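Long-range contacts in AlyQ (PDB 5XNR), which probably cleaves alginate by beta-elimination, joining a lyase domain to a CBM32 carbohydrate-binding module: residues I163-G168 with A178-W183; V193-I198 with Y379-V384; W228-T233 with L349-S354; V253-H258 with V305-I310; F72-G77 with R109-T114. All blocks are in the same frame, centred on the assembly; numbering follows the deposited sequence.

Contact 1: I163-G168 with A178-W183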
# COMPACT_ATOMS: atom_id res chain seq x y z
N ILE A 163 16.48 4.09 -16.22
CA ILE A 163 16.36 4.71 -14.91
C ILE A 163 17.49 5.72 -14.70
O ILE A 163 18.62 5.58 -15.22
CB ILE A 163 16.34 3.64 -13.81
CG1 ILE A 163 15.71 4.17 -12.54
CG2 ILE A 163 17.74 3.07 -13.55
CD1 ILE A 163 15.22 3.08 -11.60
N THR A 164 17.14 6.77 -13.94
CA THR A 164 18.08 7.73 -13.43
C THR A 164 18.03 7.68 -11.91
O THR A 164 16.98 7.76 -11.31
CB THR A 164 17.80 9.14 -13.97
OG1 THR A 164 17.94 9.14 -15.39
CG2 THR A 164 18.75 10.18 -13.41
N TYR A 165 19.19 7.53 -11.29
CA TYR A 165 19.27 7.31 -9.86
C TYR A 165 19.61 8.65 -9.20
O TYR A 165 20.05 9.57 -9.86
CB TYR A 165 20.31 6.22 -9.54
CG TYR A 165 19.97 4.81 -9.95
CD1 TYR A 165 18.96 4.10 -9.31
CD2 TYR A 165 20.66 4.17 -10.97
CE1 TYR A 165 18.63 2.81 -9.68
CE2 TYR A 165 20.36 2.86 -11.34
CZ TYR A 165 19.33 2.19 -10.71
OH TYR A 165 19.01 0.91 -11.06
N PRO A 166 19.45 8.72 -7.87
CA PRO A 166 19.82 9.87 -7.05
C PRO A 166 21.32 10.19 -7.00
O PRO A 166 21.67 11.30 -6.67
CB PRO A 166 19.39 9.46 -5.64
CG PRO A 166 18.17 8.61 -5.89
CD PRO A 166 18.64 7.78 -7.08
N ASP A 167 22.17 9.20 -7.28
CA ASP A 167 23.62 9.36 -7.29
C ASP A 167 24.07 9.91 -8.66
O ASP A 167 25.27 10.07 -8.89
CB ASP A 167 24.31 8.04 -6.93
CG ASP A 167 24.31 6.96 -8.01
OD1 ASP A 167 23.85 7.24 -9.15
OD2 ASP A 167 24.79 5.84 -7.71
N GLY A 168 23.14 10.21 -9.55
CA GLY A 168 23.47 10.86 -10.81
C GLY A 168 23.72 9.86 -11.93
O GLY A 168 23.76 10.27 -13.08
N ALA A 178 19.66 -6.23 -10.51
CA ALA A 178 19.44 -6.61 -9.12
C ALA A 178 18.71 -5.47 -8.39
O ALA A 178 18.76 -4.31 -8.81
CB ALA A 178 20.74 -6.94 -8.43
N ASN A 179 18.03 -5.82 -7.31
CA ASN A 179 17.48 -4.83 -6.41
C ASN A 179 18.62 -3.97 -5.86
O ASN A 179 19.65 -4.52 -5.48
CB ASN A 179 16.78 -5.48 -5.22
CG ASN A 179 15.58 -6.29 -5.62
OD1 ASN A 179 14.52 -5.73 -5.87
ND2 ASN A 179 15.75 -7.60 -5.69
N ASN A 180 18.42 -2.66 -5.79
CA ASN A 180 19.39 -1.74 -5.15
C ASN A 180 18.66 -0.80 -4.16
O ASN A 180 17.43 -0.90 -3.96
CB ASN A 180 20.25 -1.05 -6.22
CG ASN A 180 19.49 -0.11 -7.13
OD1 ASN A 180 18.94 0.88 -6.68
ND2 ASN A 180 19.51 -0.39 -8.42
N GLU A 181 19.40 0.11 -3.53
CA GLU A 181 18.84 0.94 -2.44
C GLU A 181 17.91 2.01 -3.00
O GLU A 181 17.20 2.62 -2.24
CB GLU A 181 19.94 1.64 -1.64
CG GLU A 181 20.62 2.77 -2.42
CD GLU A 181 21.71 3.55 -1.69
OE1 GLU A 181 21.42 4.03 -0.58
OE2 GLU A 181 22.83 3.72 -2.28
N TYR A 182 17.95 2.25 -4.29
CA TYR A 182 17.13 3.27 -4.95
C TYR A 182 15.92 2.64 -5.69
O TYR A 182 14.88 3.29 -5.85
CB TYR A 182 17.99 4.07 -5.93
CG TYR A 182 19.19 4.76 -5.33
CD1 TYR A 182 19.07 5.58 -4.23
CD2 TYR A 182 20.44 4.67 -5.93
CE1 TYR A 182 20.15 6.24 -3.68
CE2 TYR A 182 21.54 5.34 -5.41
CZ TYR A 182 21.40 6.14 -4.28
OH TYR A 182 22.47 6.81 -3.76
N TRP A 183 16.06 1.38 -6.12
CA TRP A 183 15.06 0.69 -6.95
C TRP A 183 15.02 -0.79 -6.55
O TRP A 183 15.95 -1.53 -6.91
CB TRP A 183 15.44 0.82 -8.43
CG TRP A 183 14.42 0.35 -9.43
CD1 TRP A 183 13.08 0.61 -9.44
CD2 TRP A 183 14.69 -0.36 -10.64
NE1 TRP A 183 12.50 0.09 -10.56
CE2 TRP A 183 13.47 -0.51 -11.32
CE3 TRP A 183 15.85 -0.89 -11.22
CZ2 TRP A 183 13.36 -1.19 -12.53
CZ3 TRP A 183 15.75 -1.57 -12.42
CH2 TRP A 183 14.52 -1.70 -13.07
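Y165 and N180 meet where a type I beta turn, running from Y165 to G168, faces an Asx turn built on N180, within the jelly-roll domain expected of an alginate lyase. The contact illustrates how aromatic side chains can join a turn at the end of one strand to the loop that leads into another. Its polar part centres on one amide. N180 CG stands between its own backbone N and carbonyl carbon (chi1 66°), which turns OD1 back to accept from Y182 N at 2.9 Å and from W183 N. The other end of the amide, ND2, donates to Y165 OH at 3.0 Å; the hydroxyl lies close to the amide plane, although the tyrosine ring itself is turned 74° from it. With three bonds on one amide, its flip state is well defined.

The apolar part consists of rings met by aliphatic groups. P166 CD sits over one face of the Y182 ring, 3.6 Å from its centroid, while E181 CG lies over the opposite face. Y165 CD1 leans on Y182 CB at 3.5 Å, and W183 CB approaches the Y165 ring at its edge. The hydroxyl of Y182 is bonded to N202, and D167 turns OD1 to S169. The potassium site of D171, T173 and E177 is close by. On the strand side, I163 CD1 rests over the five-membered ring of W183, 3.7 Å from its centroid.

Contact 2: V193-I198 with Y379-V384; sequences VFRAPI and YGEVVV
R195 leaves its strand with CG opposite the backbone N (chi1 178°) and then bends about CG-CD, while Y379 raises its ring between its own N and carbonyl carbon (chi1 61°); together these turns lay the guanidinium flat on the ring. The planes differ by 3°, with R195 CZ 4.0 Å from the Y379 centroid, a stacked cation-pi pair. E381, extended beyond CG, brings OE1 to the side of the same guanidinium, where R195 NE donates to it at 3.0 Å and R195 NH2 at 2.9 Å. V193 CG1 packs 3.6 Å from E381 CD.

These side chains stand on an antiparallel strand pair of the jelly roll, 192-197 with 379-392. F194 N to V382 O and A196 N to G380 O, both 2.9 Å, belong to its hydrogen-bonded pairs. On the face of F194 and V382, F194 CE1 touches V384 CG2 at 3.8 Å.

Since E381 OE2 is bonded to T243 on the next strand, both carboxylate oxygens have partners, and salt bridge and stack together should hold the guanidinium's rotation on this face of the sheet.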
# COMPACT_ATOMS: atom_id res chain seq x y z
N VAL A 193 9.94 -0.10 -5.92
CA VAL A 193 10.05 1.01 -5.02
C VAL A 193 11.16 1.92 -5.54
O VAL A 193 12.28 1.49 -5.74
CB VAL A 193 10.35 0.55 -3.59
CG1 VAL A 193 10.27 1.70 -2.62
CG2 VAL A 193 9.44 -0.58 -3.15
N PHE A 194 10.80 3.17 -5.74
CA PHE A 194 11.71 4.19 -6.12
C PHE A 194 11.98 5.09 -4.90
O PHE A 194 11.14 5.92 -4.55
CB PHE A 194 11.09 5.00 -7.26
CG PHE A 194 10.78 4.23 -8.52
CD1 PHE A 194 9.58 3.57 -8.68
CD2 PHE A 194 11.68 4.21 -9.57
CE1 PHE A 194 9.28 2.91 -9.86
CE2 PHE A 194 11.39 3.54 -10.75
CZ PHE A 194 10.19 2.89 -10.89
N ARG A 195 13.16 4.93 -4.30
CA ARG A 195 13.56 5.64 -3.09
C ARG A 195 14.64 6.69 -3.42
O ARG A 195 15.69 6.36 -3.95
CB ARG A 195 14.14 4.68 -2.04
CG ARG A 195 14.62 5.42 -0.80
CD ARG A 195 14.77 4.63 0.49
NE ARG A 195 13.57 3.94 0.94
CZ ARG A 195 13.52 3.21 2.05
NH1 ARG A 195 14.44 3.37 2.98
NH2 ARG A 195 12.58 2.31 2.20
N ALA A 196 14.40 7.92 -3.01
CA ALA A 196 15.26 9.06 -3.29
C ALA A 196 15.64 9.74 -1.97
O ALA A 196 14.96 10.66 -1.54
CB ALA A 196 14.55 10.03 -4.22
N PRO A 197 16.73 9.28 -1.33
CA PRO A 197 17.17 9.91 -0.10
C PRO A 197 17.88 11.23 -0.40
O PRO A 197 18.38 11.47 -1.51
CB PRO A 197 18.11 8.91 0.57
CG PRO A 197 18.73 8.17 -0.59
CD PRO A 197 17.77 8.33 -1.76
N ILE A 198 17.87 12.08 0.61
CA ILE A 198 18.47 13.37 0.56
C ILE A 198 19.80 13.28 1.31
O ILE A 198 19.82 13.00 2.51
CB ILE A 198 17.53 14.42 1.18
CG1 ILE A 198 16.13 14.37 0.56
CG2 ILE A 198 18.17 15.80 1.08
CD1 ILE A 198 16.11 14.56 -0.95
N TYR A 379 13.81 11.01 2.94
CA TYR A 379 13.77 10.53 1.56
C TYR A 379 12.36 10.66 1.00
O TYR A 379 11.39 10.65 1.78
CB TYR A 379 14.25 9.07 1.47
CG TYR A 379 13.43 8.05 2.22
CD1 TYR A 379 12.28 7.50 1.69
CD2 TYR A 379 13.83 7.60 3.46
CE1 TYR A 379 11.55 6.54 2.37
CE2 TYR A 379 13.11 6.65 4.16
CZ TYR A 379 11.97 6.11 3.61
OH TYR A 379 11.26 5.18 4.31
N GLY A 380 12.25 10.78 -0.32
CA GLY A 380 10.97 10.61 -0.99
C GLY A 380 10.81 9.19 -1.48
O GLY A 380 11.80 8.55 -1.81
N GLU A 381 9.60 8.68 -1.52
CA GLU A 381 9.42 7.31 -1.97
C GLU A 381 8.05 7.11 -2.64
O GLU A 381 7.03 7.63 -2.21
CB GLU A 381 9.55 6.36 -0.78
CG GLU A 381 9.44 4.89 -1.15
CD GLU A 381 9.52 3.96 0.04
OE1 GLU A 381 10.65 3.56 0.40
OE2 GLU A 381 8.46 3.68 0.61
N VAL A 382 8.07 6.27 -3.67
CA VAL A 382 6.92 5.95 -4.53
C VAL A 382 6.97 4.45 -4.82
O VAL A 382 8.00 3.92 -5.23
CB VAL A 382 6.93 6.78 -5.84
CG1 VAL A 382 5.86 6.35 -6.83
CG2 VAL A 382 6.77 8.26 -5.55
N VAL A 383 5.85 3.80 -4.58
CA VAL A 383 5.68 2.38 -4.75
C VAL A 383 4.73 2.17 -5.93
O VAL A 383 3.57 2.62 -5.85
CB VAL A 383 5.12 1.70 -3.48
CG1 VAL A 383 5.16 0.19 -3.61
CG2 VAL A 383 5.84 2.11 -2.20
N VAL A 384 5.20 1.47 -6.96
CA VAL A 384 4.43 1.28 -8.20
C VAL A 384 4.03 -0.19 -8.34
O VAL A 384 4.88 -1.06 -8.50
CB VAL A 384 5.23 1.73 -9.44
CG1 VAL A 384 4.48 1.42 -10.70
CG2 VAL A 384 5.57 3.20 -9.38

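Contact 3: W228-T233 with L349-S354; sequences WTTTGT and LNYDQS
A G1 beta bulge, in which Q353 and S354 both face W228, joins two loops of the jelly-roll lyase domain and shows how irregular chain can still pair like a strand. W228 and S354 form a single antiparallel bridge: W228 N donates to S354 O at 2.6 Å and S354 N to W228 O at 2.7 Å. Q353 takes up the extra residue with a positive phi of 57°. The indole of W228 folds back over this bridge, so that S354 CB lies over the face of its six-membered ring, 3.9 Å from the centroid. Its NE1 is bonded to E217, and H234 stacks on the ring.

Further along, T230 is the hub. Its backbone N meets Y351 O nearly in line with the carbonyl bond, at 3.0 Å. Its OG1 accepts twice, from Y351 N at 3.1 Å and from N350 ND2 at 2.7 Å, the latter bond almost straight (173°) and in the amide plane. The threonine is thus held by both its backbone and its hydroxyl, which fixes the branch that carries the methyl. Y351, whose OH is bonded to H314, offers that methyl its ring face: T230 CG2 stands 3.3 Å from the centroid, over the middle of the ring.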
# COMPACT_ATOMS: atom_id res chain seq x y z
N TRP A 228 7.66 11.53 -28.88
CA TRP A 228 6.38 11.49 -29.61
C TRP A 228 5.76 12.90 -29.59
O TRP A 228 6.36 13.84 -29.04
CB TRP A 228 5.45 10.38 -29.07
CG TRP A 228 5.38 10.21 -27.57
CD1 TRP A 228 6.12 9.35 -26.82
CD2 TRP A 228 4.50 10.89 -26.65
NE1 TRP A 228 5.80 9.48 -25.50
CE2 TRP A 228 4.81 10.41 -25.36
CE3 TRP A 228 3.49 11.85 -26.78
CZ2 TRP A 228 4.14 10.86 -24.22
CZ3 TRP A 228 2.84 12.31 -25.66
CH2 TRP A 228 3.16 11.82 -24.39
N THR A 229 4.58 13.04 -30.19
CA THR A 229 3.91 14.36 -30.26
C THR A 229 2.50 14.26 -29.65
O THR A 229 1.96 13.17 -29.46
CB THR A 229 3.85 14.86 -31.71
OG1 THR A 229 2.62 14.47 -32.32
CG2 THR A 229 4.99 14.34 -32.55
N THR A 230 1.89 15.43 -29.40
CA THR A 230 0.52 15.49 -28.89
C THR A 230 -0.49 15.04 -29.96
O THR A 230 -1.69 14.94 -29.66
CB THR A 230 0.21 16.88 -28.32
OG1 THR A 230 0.34 17.89 -29.33
CG2 THR A 230 1.08 17.23 -27.13
N THR A 231 -0.05 14.73 -31.17
CA THR A 231 -0.98 14.27 -32.22
C THR A 231 -1.18 12.76 -32.10
O THR A 231 -0.21 12.02 -32.02
CB THR A 231 -0.46 14.69 -33.61
OG1 THR A 231 -0.24 16.10 -33.53
CG2 THR A 231 -1.39 14.37 -34.76
N GLY A 232 -2.44 12.32 -32.07
CA GLY A 232 -2.79 10.93 -31.85
C GLY A 232 -3.25 10.69 -30.42
O GLY A 232 -3.57 11.62 -29.69
N THR A 233 -3.30 9.42 -30.03
CA THR A 233 -3.75 9.08 -28.73
C THR A 233 -2.57 8.48 -27.97
O THR A 233 -1.94 7.55 -28.46
CB THR A 233 -4.96 8.15 -28.81
OG1 THR A 233 -5.99 8.92 -29.44
CG2 THR A 233 -5.44 7.68 -27.46
N LEU A 349 -3.16 21.64 -25.55
CA LEU A 349 -1.92 22.24 -26.00
C LEU A 349 -1.21 21.26 -26.93
O LEU A 349 -1.29 20.06 -26.72
CB LEU A 349 -1.05 22.57 -24.79
CG LEU A 349 0.28 23.26 -25.11
CD1 LEU A 349 0.08 24.75 -25.33
CD2 LEU A 349 1.27 23.02 -23.99
N ASN A 350 -0.55 21.79 -27.95
CA ASN A 350 0.18 20.94 -28.90
C ASN A 350 1.68 21.21 -28.77
O ASN A 350 2.14 22.37 -28.65
CB ASN A 350 -0.32 21.13 -30.34
CG ASN A 350 -1.68 20.51 -30.57
OD1 ASN A 350 -2.62 21.21 -30.94
ND2 ASN A 350 -1.79 19.22 -30.31
N TYR A 351 2.44 20.11 -28.80
CA TYR A 351 3.89 20.16 -28.79
C TYR A 351 4.42 18.81 -29.28
O TYR A 351 3.66 17.82 -29.37
CB TYR A 351 4.44 20.48 -27.39
CG TYR A 351 3.83 19.66 -26.28
CD1 TYR A 351 2.62 20.02 -25.71
CD2 TYR A 351 4.45 18.51 -25.81
CE1 TYR A 351 2.05 19.27 -24.69
CE2 TYR A 351 3.89 17.74 -24.79
CZ TYR A 351 2.67 18.12 -24.24
OH TYR A 351 2.07 17.39 -23.25
N ASP A 352 5.71 18.80 -29.59
CA ASP A 352 6.42 17.58 -30.02
C ASP A 352 7.54 17.30 -29.02
O ASP A 352 7.60 17.93 -27.93
CB ASP A 352 6.88 17.70 -31.48
CG ASP A 352 7.88 18.82 -31.73
OD1 ASP A 352 8.49 19.30 -30.75
OD2 ASP A 352 8.06 19.20 -32.92
N GLN A 353 8.39 16.34 -29.37
CA GLN A 353 9.55 15.95 -28.56
C GLN A 353 9.08 15.55 -27.15
O GLN A 353 9.71 15.91 -26.16
CB GLN A 353 10.61 17.07 -28.56
CG GLN A 353 11.33 17.24 -29.90
CD GLN A 353 12.24 16.09 -30.28
OE1 GLN A 353 11.85 15.15 -30.97
NE2 GLN A 353 13.48 16.15 -29.82
N SER A 354 7.98 14.79 -27.10
CA SER A 354 7.33 14.46 -25.85
C SER A 354 7.62 13.00 -25.46
O SER A 354 7.71 12.12 -26.32
CB SER A 354 5.86 14.70 -25.95
OG SER A 354 5.21 14.31 -24.73

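Contact 4: V253-H258 with V305-I310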
# COMPACT_ATOMS: atom_id res chain seq x y z
N VAL A 253 7.38 14.66 -7.10
CA VAL A 253 6.70 14.51 -8.38
C VAL A 253 6.70 13.02 -8.76
O VAL A 253 7.73 12.33 -8.67
CB VAL A 253 7.37 15.41 -9.44
CG1 VAL A 253 7.01 15.03 -10.87
CG2 VAL A 253 7.06 16.88 -9.19
N ALA A 254 5.55 12.50 -9.17
CA ALA A 254 5.47 11.10 -9.57
C ALA A 254 5.36 11.00 -11.11
O ALA A 254 6.37 11.12 -11.81
CB ALA A 254 4.34 10.41 -8.85
N THR A 255 4.17 10.75 -11.62
CA THR A 255 3.99 10.53 -13.08
C THR A 255 4.18 11.84 -13.85
O THR A 255 3.77 12.87 -13.35
CB THR A 255 2.60 9.96 -13.34
OG1 THR A 255 2.46 8.89 -12.39
CG2 THR A 255 2.40 9.47 -14.76
N GLN A 256 4.76 11.79 -15.06
CA GLN A 256 5.02 13.04 -15.83
C GLN A 256 4.91 12.83 -17.34
O GLN A 256 5.25 11.76 -17.86
CB GLN A 256 6.43 13.57 -15.62
CG GLN A 256 6.94 13.42 -14.20
CD GLN A 256 8.39 13.79 -14.11
OE1 GLN A 256 8.85 14.75 -14.73
NE2 GLN A 256 9.13 13.00 -13.33
N ILE A 257 4.45 13.89 -18.01
CA ILE A 257 4.65 14.10 -19.44
C ILE A 257 5.69 15.22 -19.57
O ILE A 257 5.53 16.25 -18.89
CB ILE A 257 3.34 14.49 -20.17
CG1 ILE A 257 2.26 13.42 -19.99
CG2 ILE A 257 3.60 14.76 -21.64
CD1 ILE A 257 0.93 13.80 -20.59
N HIS A 258 6.72 15.02 -20.40
CA HIS A 258 7.79 16.00 -20.59
C HIS A 258 7.90 16.37 -22.08
O HIS A 258 7.72 15.51 -22.93
CB HIS A 258 9.12 15.43 -20.06
CG HIS A 258 9.93 16.39 -19.26
ND1 HIS A 258 10.01 16.32 -17.86
CD2 HIS A 258 10.71 17.44 -19.64
CE1 HIS A 258 10.79 17.29 -17.42
NE2 HIS A 258 11.24 18.00 -18.51
N VAL A 305 -3.80 6.45 -11.66
CA VAL A 305 -3.81 7.71 -12.40
C VAL A 305 -3.61 7.39 -13.88
O VAL A 305 -2.86 6.49 -14.21
CB VAL A 305 -2.71 8.65 -11.89
CG1 VAL A 305 -1.33 8.02 -11.98
CG2 VAL A 305 -2.74 9.98 -12.63
N ILE A 306 -4.30 8.14 -14.73
CA ILE A 306 -4.08 8.15 -16.18
C ILE A 306 -3.87 9.59 -16.66
O ILE A 306 -4.65 10.47 -16.32
CB ILE A 306 -5.26 7.48 -16.90
CG1 ILE A 306 -5.35 6.00 -16.55
CG2 ILE A 306 -5.18 7.72 -18.40
CD1 ILE A 306 -6.69 5.38 -16.85
N PHE A 307 -2.79 9.84 -17.40
CA PHE A 307 -2.75 10.96 -18.30
C PHE A 307 -3.04 10.43 -19.70
O PHE A 307 -2.48 9.40 -20.09
CB PHE A 307 -1.39 11.67 -18.29
CG PHE A 307 -0.83 12.10 -16.96
CD1 PHE A 307 -1.61 12.16 -15.82
CD2 PHE A 307 0.48 12.54 -16.88
CE1 PHE A 307 -1.07 12.57 -14.61
CE2 PHE A 307 1.02 12.98 -15.67
CZ PHE A 307 0.24 12.98 -14.54
N GLU A 308 -3.94 11.09 -20.42
CA GLU A 308 -4.42 10.66 -21.75
C GLU A 308 -4.36 11.89 -22.67
O GLU A 308 -4.99 12.88 -22.36
CB GLU A 308 -5.85 10.13 -21.64
CG GLU A 308 -6.51 9.65 -22.92
CD GLU A 308 -7.93 9.12 -22.70
OE1 GLU A 308 -8.76 9.90 -22.18
OE2 GLU A 308 -8.20 7.94 -22.99
N VAL A 309 -3.55 11.85 -23.73
CA VAL A 309 -3.46 12.98 -24.63
C VAL A 309 -4.06 12.57 -25.97
O VAL A 309 -3.69 11.54 -26.53
CB VAL A 309 -2.01 13.47 -24.78
CG1 VAL A 309 -1.95 14.71 -25.67
CG2 VAL A 309 -1.34 13.73 -23.44
N ILE A 310 -5.02 13.34 -26.45
CA ILE A 310 -5.70 13.04 -27.72
C ILE A 310 -5.66 14.30 -28.59
O ILE A 310 -6.48 15.17 -28.41
CB ILE A 310 -7.15 12.57 -27.47
CG1 ILE A 310 -7.18 11.40 -26.48
CG2 ILE A 310 -7.87 12.23 -28.78
CD1 ILE A 310 -8.52 10.71 -26.35
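I257 and F307 meet in the interior of the jelly-roll sandwich, where one sheet carries 253-258 and the other carries strand 305-310. The segments of 256-258 and 305-310 run 9.0 Å apart at an angle of 30°, a spacing filled mainly by side chains. The tight part lies along I257. Its CG1 comes to the edge of the F307 ring, 3.7 Å from CD2, and its CD1 reaches V309 CG2 tip to tip at 3.6 Å; an extended chi2 of 175° carries that methyl forward.

The side chain of T255, where the chain turns a corner, packs more loosely. CG2, anti to the backbone N, lies over the face of F307 but 4.2 Å from the centroid, and T255 OG1 only grazes V305 CG1 at 3.9 Å, although T255 O still comes to 3.6 Å from F307 CE2. Q256 points away from the opposing strand, and H258, partly exposed, is bonded through NE2 to D266.

Residues Q256, I257 and H258 spell the QIH motif of this lyase family. Its middle residue faces inward, so the layers here are held by dispersion and burial of apolar surface, without directional bonds.

Contact 5: F72-G77 with R109-T114; sequences FSISLG and RYIRIT
L76 and I111 lie side by side on one face of an antiparallel strand pair, a worked case of how neighbouring strands mesh in the discoidin-like beta-sandwich of the CBM32 domain. L76 CD1 fits the angle between the branches of I111, 3.7 Å from CG1 and 4.0 Å from CG2. I74 follows, its CG2 4.2 Å from I111 CG2 and its CG1 turned to I113 CG1; beyond it, F72 CB rests near I113 CG2. I74, L76, I111 and I113 press onto V55 and V58 of strand 52-62 in the other sheet.

On the reverse face the serines leave low places beside larger neighbours: S75 OG touches R112 CB at 3.6 Å, and S73 OG lies beside T114 CB. At the end, G77, with no side chain, faces the classic bulge of R109 and Y110. G77 O takes Y110 N at 2.8 Å and R109 N at 3.1 Å, the second from above the carbonyl plane.

Chemically the pair is two-sided, hydrocarbon toward the core and hydroxyls and R112 on the other face, where R112 NE is bonded to T46; R109, at the bulge, forms a salt bridge with D48.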
# COMPACT_ATOMS: atom_id res chain seq x y z
N PHE A 72 -4.09 -21.97 28.51
CA PHE A 72 -4.84 -22.32 27.30
C PHE A 72 -3.90 -22.52 26.11
O PHE A 72 -2.69 -22.25 26.16
CB PHE A 72 -5.87 -21.23 26.99
CG PHE A 72 -5.20 -19.92 26.68
CD1 PHE A 72 -4.75 -19.09 27.69
CD2 PHE A 72 -4.98 -19.54 25.36
CE1 PHE A 72 -4.07 -17.92 27.38
CE2 PHE A 72 -4.30 -18.37 25.06
CZ PHE A 72 -3.84 -17.57 26.07
N SER A 73 -4.48 -23.00 25.01
CA SER A 73 -3.79 -23.07 23.73
C SER A 73 -4.81 -22.80 22.62
O SER A 73 -5.96 -23.16 22.76
CB SER A 73 -3.11 -24.41 23.50
OG SER A 73 -4.08 -25.44 23.31
N ILE A 74 -4.34 -22.19 21.54
CA ILE A 74 -5.19 -21.84 20.43
C ILE A 74 -4.81 -22.70 19.23
O ILE A 74 -3.63 -22.89 18.96
CB ILE A 74 -5.04 -20.35 20.11
CG1 ILE A 74 -5.35 -19.47 21.32
CG2 ILE A 74 -5.87 -19.99 18.88
CD1 ILE A 74 -4.91 -18.04 21.18
N SER A 75 -5.81 -23.18 18.52
CA SER A 75 -5.58 -23.96 17.33
C SER A 75 -6.57 -23.55 16.21
O SER A 75 -7.71 -23.14 16.47
CB SER A 75 -5.62 -25.45 17.67
OG SER A 75 -6.94 -25.88 18.00
N LEU A 76 -6.12 -23.67 14.97
CA LEU A 76 -6.77 -23.05 13.81
C LEU A 76 -6.83 -24.04 12.66
O LEU A 76 -5.99 -24.91 12.56
CB LEU A 76 -5.92 -21.86 13.34
CG LEU A 76 -6.41 -20.49 13.81
CD1 LEU A 76 -6.37 -20.41 15.33
CD2 LEU A 76 -5.58 -19.39 13.18
N GLY A 77 -7.80 -23.84 11.78
CA GLY A 77 -7.83 -24.53 10.50
C GLY A 77 -9.21 -24.53 9.87
O GLY A 77 -10.13 -23.91 10.40
N ARG A 109 -10.93 -21.19 9.06
CA ARG A 109 -12.34 -20.92 9.27
C ARG A 109 -12.69 -21.11 10.76
O ARG A 109 -13.51 -20.37 11.31
CB ARG A 109 -13.21 -21.84 8.42
CG ARG A 109 -14.70 -21.65 8.66
CD ARG A 109 -15.59 -22.59 7.85
NE ARG A 109 -16.97 -22.54 8.33
CZ ARG A 109 -17.96 -23.29 7.88
NH1 ARG A 109 -19.15 -23.20 8.43
NH2 ARG A 109 -17.77 -24.13 6.88
N TYR A 110 -12.09 -22.13 11.37
CA TYR A 110 -12.39 -22.45 12.75
C TYR A 110 -11.21 -22.08 13.65
O TYR A 110 -10.05 -22.29 13.29
CB TYR A 110 -12.74 -23.94 12.89
CG TYR A 110 -14.01 -24.37 12.20
CD1 TYR A 110 -15.23 -24.29 12.84
CD2 TYR A 110 -13.97 -24.95 10.95
CE1 TYR A 110 -16.40 -24.73 12.23
CE2 TYR A 110 -15.12 -25.41 10.33
CZ TYR A 110 -16.35 -25.30 10.97
OH TYR A 110 -17.47 -25.75 10.35
N ILE A 111 -11.54 -21.51 14.80
CA ILE A 111 -10.57 -21.16 15.86
C ILE A 111 -11.06 -21.81 17.15
O ILE A 111 -12.22 -21.64 17.50
CB ILE A 111 -10.42 -19.65 16.05
CG1 ILE A 111 -9.75 -18.97 14.86
CG2 ILE A 111 -9.69 -19.36 17.35
CD1 ILE A 111 -10.63 -18.82 13.65
N ARG A 112 -10.16 -22.53 17.82
CA ARG A 112 -10.47 -23.28 19.03
C ARG A 112 -9.53 -22.82 20.14
O ARG A 112 -8.34 -22.86 19.96
CB ARG A 112 -10.30 -24.79 18.81
CG ARG A 112 -10.61 -25.65 20.03
CD ARG A 112 -10.63 -27.15 19.71
NE ARG A 112 -11.76 -27.55 18.87
CZ ARG A 112 -11.91 -28.75 18.31
NH1 ARG A 112 -11.04 -29.70 18.56
NH2 ARG A 112 -12.92 -28.99 17.49
N ILE A 113 -10.09 -22.36 21.25
CA ILE A 113 -9.33 -22.14 22.48
C ILE A 113 -9.56 -23.37 23.37
O ILE A 113 -10.71 -23.67 23.71
CB ILE A 113 -9.79 -20.87 23.22
CG1 ILE A 113 -9.51 -19.60 22.42
CG2 ILE A 113 -9.18 -20.82 24.61
CD1 ILE A 113 -10.12 -18.32 23.00
N THR A 114 -8.47 -24.03 23.76
CA THR A 114 -8.55 -25.18 24.66
C THR A 114 -8.13 -24.72 26.06
O THR A 114 -7.09 -24.08 26.19
CB THR A 114 -7.65 -26.34 24.18
OG1 THR A 114 -8.16 -26.92 22.99
CG2 THR A 114 -7.56 -27.46 25.19

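From the N terminus, contact 5 comes first, closing the loop between 77 and 109 within the CBM32 domain; its centre is about 41 Å or more from those of the other four, all in the lyase domain. Contact 1 then closes a short loop, 168 to 178, before contact 2 opens. Contact 2 spans nearly the rest of the lyase domain, bringing strand 379-392 back beside strand 192-197. Contact 3 nests inside that loop and contact 4 inside contact 3, so no loops cross. Contacts 1 and 2 touch, with Y182 and W183 against R195 and F194, at the end of the sheet near strand 183-185; contacts 3 and 4 touch where Y351 and S354 meet I257, where loops reach the sandwich interior.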